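Local coordinates for hemolysin-like protein containing CBS domains (Oenococcus oeni, PDB 3OCO) that is of unknown molecular function but forms the paired CBS-domain part of a longer membrane protein of the UPF0053 family, to which flavin adenine dinucleotide binding is tentatively assigned, at residues A[53-58]-A[132-137]; A[68-73]-A[115-120]. All blocks are in the same frame, centred on the assembly; numbering follows the deposited sequence. Where two conformers were deposited one is given.

Contact 1 (A[53-58]-A[132-137]); sequences YSRFPV and ITDKDV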
loop_
_atom_site.group_PDB
_atom_site.type_symbol
_atom_site.label_atom_id
_atom_site.label_comp_id
_atom_site.label_asym_id
_atom_site.label_seq_id
_atom_site.Cartn_x
_atom_site.Cartn_y
_atom_site.Cartn_z
ATOM N N TYR A 53 6.599 -6.639 4.046
ATOM C CA TYR A 53 5.173 -6.353 4.226
ATOM C C TYR A 53 5.028 -5.074 5.030
ATOM O O TYR A 53 5.820 -4.801 5.912
ATOM C CB TYR A 53 4.436 -7.509 4.921
ATOM C CG TYR A 53 4.640 -8.858 4.273
ATOM C CD1 TYR A 53 3.955 -9.206 3.130
ATOM C CD2 TYR A 53 5.518 -9.790 4.821
ATOM C CE1 TYR A 53 4.142 -10.443 2.534
ATOM C CE2 TYR A 53 5.712 -11.033 4.232
ATOM C CZ TYR A 53 5.023 -11.351 3.088
ATOM O OH TYR A 53 5.206 -12.585 2.495
ATOM N N SER A 54 4.030 -4.268 4.728
ATOM C CA SER A 54 3.914 -3.017 5.456
ATOM C C SER A 54 3.055 -3.149 6.709
ATOM O O SER A 54 3.090 -2.289 7.594
ATOM C CB SER A 54 3.365 -1.921 4.549
ATOM O OG SER A 54 2.086 -2.267 4.076
ATOM N N ARG A 55 2.275 -4.219 6.775
ATOM C CA ARG A 55 1.431 -4.476 7.943
ATOM C C ARG A 55 1.548 -5.903 8.439
ATOM O O ARG A 55 1.393 -6.847 7.665
ATOM C CB ARG A 55 -0.026 -4.176 7.631
ATOM C CG ARG A 55 -0.242 -2.764 7.181
ATOM C CD ARG A 55 -1.697 -2.494 7.030
ATOM N NE ARG A 55 -1.936 -1.119 6.639
ATOM C CZ ARG A 55 -2.270 -0.756 5.411
ATOM N NH1 ARG A 55 -2.402 -1.688 4.471
ATOM N NH2 ARG A 55 -2.487 0.528 5.136
ATOM N N PHE A 56 1.825 -6.045 9.732
ATOM C CA PHE A 56 1.953 -7.360 10.355
ATOM C C PHE A 56 0.882 -7.564 11.401
ATOM O O PHE A 56 0.798 -6.808 12.372
ATOM C CB PHE A 56 3.306 -7.504 11.041
ATOM C CG PHE A 56 4.456 -7.654 10.096
ATOM C CD1 PHE A 56 4.799 -8.902 9.597
ATOM C CD2 PHE A 56 5.204 -6.553 9.713
ATOM C CE1 PHE A 56 5.871 -9.045 8.719
ATOM C CE2 PHE A 56 6.275 -6.688 8.838
ATOM C CZ PHE A 56 6.609 -7.941 8.344
ATOM N N PRO A 57 0.064 -8.601 11.213
ATOM C CA PRO A 57 -0.833 -9.075 12.266
ATOM C C PRO A 57 -0.042 -9.318 13.543
ATOM O O PRO A 57 1.071 -9.890 13.497
ATOM C CB PRO A 57 -1.326 -10.407 11.715
ATOM C CG PRO A 57 -1.155 -10.295 10.238
ATOM C CD PRO A 57 0.082 -9.501 10.049
ATOM N N VAL A 58 -0.576 -8.826 14.658
ATOM C CA VAL A 58 0.005 -9.036 15.977
ATOM C C VAL A 58 -0.730 -10.177 16.712
ATOM O O VAL A 58 -1.941 -10.115 16.869
ATOM C CB VAL A 58 -0.086 -7.747 16.819
ATOM C CG1 VAL A 58 0.318 -8.013 18.262
ATOM C CG2 VAL A 58 0.771 -6.635 16.203
ATOM N N ILE A 132 -7.000 -10.195 5.108
ATOM C CA ILE A 132 -7.214 -9.419 3.886
ATOM C C ILE A 132 -6.877 -7.956 4.080
ATOM O O ILE A 132 -7.243 -7.357 5.095
ATOM C CB ILE A 132 -8.679 -9.435 3.416
ATOM C CG1 ILE A 132 -9.100 -10.834 2.960
ATOM C CG2 ILE A 132 -8.872 -8.395 2.311
ATOM C CD1 ILE A 132 -10.608 -11.009 2.899
ATOM N N THR A 133 -6.188 -7.396 3.090
ATOM C CA THR A 133 -5.986 -5.954 2.984
ATOM C C THR A 133 -6.128 -5.494 1.531
ATOM O O THR A 133 -6.201 -6.308 0.608
ATOM C CB THR A 133 -4.612 -5.555 3.491
ATOM O OG1 THR A 133 -3.608 -6.114 2.630
ATOM C CG2 THR A 133 -4.419 -6.068 4.924
ATOM N N ASP A 134 -6.174 -4.181 1.334
ATOM C CA ASP A 134 -6.250 -3.627 -0.004
ATOM C C ASP A 134 -5.357 -4.362 -1.027
ATOM O O ASP A 134 -5.804 -4.690 -2.114
ATOM C CB ASP A 134 -5.962 -2.112 0.012
ATOM C CG ASP A 134 -4.677 -1.748 0.770
ATOM O OD1 ASP A 134 -3.731 -2.569 0.815
ATOM O OD2 ASP A 134 -4.613 -0.628 1.322
ATOM N N LYS A 135 -4.102 -4.629 -0.692
ATOM C CA LYS A 135 -3.225 -5.303 -1.645
ATOM C C LYS A 135 -3.843 -6.590 -2.202
ATOM O O LYS A 135 -3.637 -6.919 -3.363
ATOM C CB LYS A 135 -1.819 -5.542 -1.062
ATOM C CG LYS A 135 -1.690 -6.704 -0.082
ATOM C CD LYS A 135 -0.255 -6.832 0.468
ATOM C CE LYS A 135 0.145 -5.627 1.334
ATOM N NZ LYS A 135 1.511 -5.756 1.946
ATOM N N ASP A 136 -4.615 -7.305 -1.383
ATOM C CA ASP A 136 -5.294 -8.524 -1.843
ATOM C C ASP A 136 -6.485 -8.267 -2.773
ATOM O O ASP A 136 -6.766 -9.061 -3.674
ATOM C CB ASP A 136 -5.723 -9.372 -0.648
ATOM C CG ASP A 136 -4.570 -9.677 0.267
ATOM O OD1 ASP A 136 -3.589 -10.286 -0.211
ATOM O OD2 ASP A 136 -4.628 -9.283 1.451
ATOM N N VAL A 137 -7.190 -7.165 -2.542
ATOM C CA VAL A 137 -8.262 -6.728 -3.423
ATOM C C VAL A 137 -7.715 -6.308 -4.809
ATOM O O VAL A 137 -8.276 -6.670 -5.847
ATOM C CB VAL A 137 -9.036 -5.533 -2.802
ATOM C CG1 VAL A 137 -9.531 -4.569 -3.885
ATOM C CG2 VAL A 137 -10.181 -6.019 -1.931
HETATM O O HOH W 1 0.901 -6.757 4.660
#
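NH1 of Arg55 points at the carboxylate of Asp134, 4.0 Å from each of OD1 and OD2, and what joins them is electrostatic: a long salt bridge between NH1 and OD1. That oxygen lies in the guanidinium plane, at its edge, but the two planes are turned 53° apart, and the side chains cross at about a right angle. Arg55 gets there with a chain extended from CG to NE.

The second link runs through water. Lys135 bends at chi3 (66°) and carries its ammonium group towards the backbone of 53-58, where one water accepts from NZ of Lys135 at 3.0 Å and donates to O of Arg55 at 3.0 Å. The same NZ lies 4.0 Å from N of Ser54 and sits at the edge of the Tyr53 ring, near its plane, 4.4 Å from CD1 of Tyr53; these are loose approaches.

One hydrogen bond ties the helix start that carries Asp134 and Lys135. Thr133 is the N-cap, and its N donates to OD2 of Asp136 at 2.9 Å, nearly straight at 162°, meeting the anti lone pair of that oxygen. Asp134 also packs on Tyr138 of the second subunit.

Strand 55-60 belongs to one CBS repeat and helix 134-142 to the other, so this polar, water-bridged contact joins the two CBS motifs of the tandem, as in the pairing called a Bateman module.

Contact 2 (A[68-73]-A[115-120]); sequences IGYAYN and RVPMAI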
loop_
_atom_site.group_PDB
_atom_site.type_symbol
_atom_site.label_atom_id
_atom_site.label_comp_id
_atom_site.label_asym_id
_atom_site.label_seq_id
_atom_site.Cartn_x
_atom_site.Cartn_y
_atom_site.Cartn_z
ATOM N N ILE A 68 -4.680 -10.039 17.704
ATOM C CA ILE A 68 -5.347 -8.965 18.443
ATOM C C ILE A 68 -5.311 -7.585 17.737
ATOM O O ILE A 68 -5.996 -6.647 18.154
ATOM C CB ILE A 68 -4.759 -8.845 19.852
ATOM C CG1 ILE A 68 -3.271 -9.180 19.825
ATOM C CG2 ILE A 68 -5.440 -9.820 20.803
ATOM C CD1 ILE A 68 -2.523 -8.755 21.073
ATOM N N GLY A 69 -4.521 -7.471 16.672
ATOM C CA GLY A 69 -4.409 -6.221 15.929
ATOM C C GLY A 69 -3.322 -6.269 14.864
ATOM O O GLY A 69 -2.886 -7.359 14.486
ATOM N N TYR A 70 -2.869 -5.109 14.380
ATOM C CA TYR A 70 -1.736 -5.101 13.451
ATOM C C TYR A 70 -0.710 -4.067 13.815
ATOM O O TYR A 70 -1.033 -3.086 14.497
ATOM C CB TYR A 70 -2.180 -4.908 12.002
ATOM C CG TYR A 70 -2.483 -3.474 11.615
ATOM C CD1 TYR A 70 -1.564 -2.708 10.887
ATOM C CD2 TYR A 70 -3.693 -2.891 11.955
ATOM C CE1 TYR A 70 -1.851 -1.388 10.525
ATOM C CE2 TYR A 70 -3.991 -1.585 11.600
ATOM C CZ TYR A 70 -3.070 -0.835 10.888
ATOM O OH TYR A 70 -3.399 0.461 10.553
ATOM N N ALA A 71 0.528 -4.309 13.367
ATOM C CA ALA A 71 1.610 -3.312 13.448
ATOM C C ALA A 71 2.011 -2.753 12.066
ATOM O O ALA A 71 2.237 -3.498 11.109
ATOM C CB ALA A 71 2.815 -3.880 14.162
ATOM N N TYR A 72 2.106 -1.432 11.995
ATOM C CA TYR A 72 2.318 -0.695 10.753
ATOM C C TYR A 72 3.810 -0.362 10.561
ATOM O O TYR A 72 4.443 0.178 11.467
ATOM C CB TYR A 72 1.445 0.567 10.827
ATOM C CG TYR A 72 1.435 1.507 9.629
ATOM C CD1 TYR A 72 1.643 1.053 8.331
ATOM C CD2 TYR A 72 1.149 2.852 9.812
ATOM C CE1 TYR A 72 1.614 1.945 7.235
ATOM C CE2 TYR A 72 1.097 3.734 8.751
ATOM C CZ TYR A 72 1.334 3.286 7.467
ATOM O OH TYR A 72 1.281 4.203 6.432
ATOM N N ASN A 73 4.380 -0.711 9.406
ATOM C CA ASN A 73 5.817 -0.451 9.159
ATOM C C ASN A 73 6.278 0.965 9.540
ATOM O O ASN A 73 7.270 1.128 10.265
ATOM C CB ASN A 73 6.276 -0.847 7.736
ATOM C CG ASN A 73 5.532 -0.090 6.597
ATOM O OD1 ASN A 73 4.698 0.792 6.818
ATOM N ND2 ASN A 73 5.857 -0.454 5.368
ATOM N N ARG A 115 -12.871 1.501 10.240
ATOM C CA ARG A 115 -11.666 2.269 9.913
ATOM C C ARG A 115 -10.385 1.489 10.155
ATOM O O ARG A 115 -9.470 1.968 10.821
ATOM C CB ARG A 115 -11.645 3.594 10.675
ATOM C CG ARG A 115 -12.871 4.435 10.411
ATOM C CD ARG A 115 -12.891 5.702 11.243
ATOM N NE ARG A 115 -14.039 6.539 10.896
ATOM C CZ ARG A 115 -13.998 7.559 10.042
ATOM N NH1 ARG A 115 -12.858 7.891 9.447
ATOM N NH2 ARG A 115 -15.102 8.253 9.792
ATOM N N VAL A 116 -10.322 0.279 9.618
ATOM C CA VAL A 116 -9.111 -0.520 9.711
ATOM C C VAL A 116 -8.666 -0.892 8.300
ATOM O O VAL A 116 -9.490 -0.979 7.393
ATOM C CB VAL A 116 -9.328 -1.797 10.573
ATOM C CG1 VAL A 116 -9.753 -1.420 11.982
ATOM C CG2 VAL A 116 -10.365 -2.713 9.941
ATOM N N PRO A 117 -7.356 -1.088 8.097
ATOM C CA PRO A 117 -6.893 -1.535 6.784
ATOM C C PRO A 117 -6.673 -3.048 6.786
ATOM O O PRO A 117 -6.161 -3.628 5.829
ATOM C CB PRO A 117 -5.552 -0.806 6.626
ATOM C CG PRO A 117 -5.192 -0.281 8.029
ATOM C CD PRO A 117 -6.224 -0.804 8.989
HETATM N N MSE A 118 -7.063 -3.699 7.876
HETATM C CA MSE A 118 -6.909 -5.139 7.936
HETATM C C MSE A 118 -8.139 -5.845 8.471
HETATM O O MSE A 118 -8.669 -5.495 9.519
HETATM C CB MSE A 118 -5.675 -5.542 8.736
HETATM C CG MSE A 118 -5.538 -7.060 8.842
HETATM SE SE MSE A 118 -3.788 -7.654 9.404
HETATM C CE MSE A 118 -3.997 -7.656 11.334
ATOM N N ALA A 119 -8.591 -6.835 7.718
ATOM C CA ALA A 119 -9.643 -7.719 8.171
ATOM C C ALA A 119 -9.017 -9.069 8.453
ATOM O O ALA A 119 -8.171 -9.537 7.685
ATOM C CB ALA A 119 -10.693 -7.851 7.112
ATOM N N ILE A 120 -9.416 -9.692 9.558
ATOM C CA ILE A 120 -8.934 -11.024 9.865
ATOM C C ILE A 120 -10.064 -11.997 9.581
ATOM O O ILE A 120 -11.166 -11.852 10.133
ATOM C CB ILE A 120 -8.472 -11.155 11.349
ATOM C CG1 ILE A 120 -7.174 -10.390 11.599
ATOM C CG2 ILE A 120 -8.180 -12.583 11.675
ATOM C CD1 ILE A 120 -7.243 -8.933 11.309
#
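Tyr70 meets two consecutive residues of 115-120, Pro117 at the hydroxyl end of its ring and Met118, a selenomethionine, at its root. The proline ring comes in with its CG and CD edge: CG of Pro117 is 3.2 Å from OH of Tyr70, and CD of Pro117 is 3.5 Å from CE2 of Tyr70. The two side chains cross at about a right angle, and CD approaches the aromatic ring obliquely. At the other end, the methyl CE of Met118 lies 3.4 Å from CB of Tyr70 and 3.4 Å from O of Gly69.

Two torsions of Met118 set up the second touch: CG leaves opposite N (chi1 178°), and a turn at chi3 (89°) swings the methyl beyond SE to the strand. Behind them, the backbone of Tyr70 is hydrogen-bonded to Arg93, while Arg55 packs on both Tyr70 and Pro117, and Met118 on Pro57, Ile67 and Ile95. A Schellman motif with Arg115 at its C-prime position ends helix 104-113 and leads the chain into Pro117.

Carbons of Pro117 and the selenomethionine methyl meet carbons and two oxygens of the strand; without hydrogen bond or salt bridge, shape and van der Waals contact carry the pairing.

Both contacts join the first CBS repeat to the second and involve the same three-stranded sheet, in which strands 55-60 and 66-72 are antiparallel neighbours; Phe56 O to Ala71 N, 2.7 Å, is a probable hydrogen bond between them. Their chemistry follows depth. Contact 1 is a surface contact of charges and water at a helix start, whereas contact 2 is largely buried and mostly apolar, with two oxygens touched by carbon. They bury nearly equal areas, 184 and 186 Å², and their centres lie about 7 Å apart. On the second repeat they also meet: CG2 of Thr133 packs 3.1 Å from O of Pro117. Residues of each also reach the second subunit.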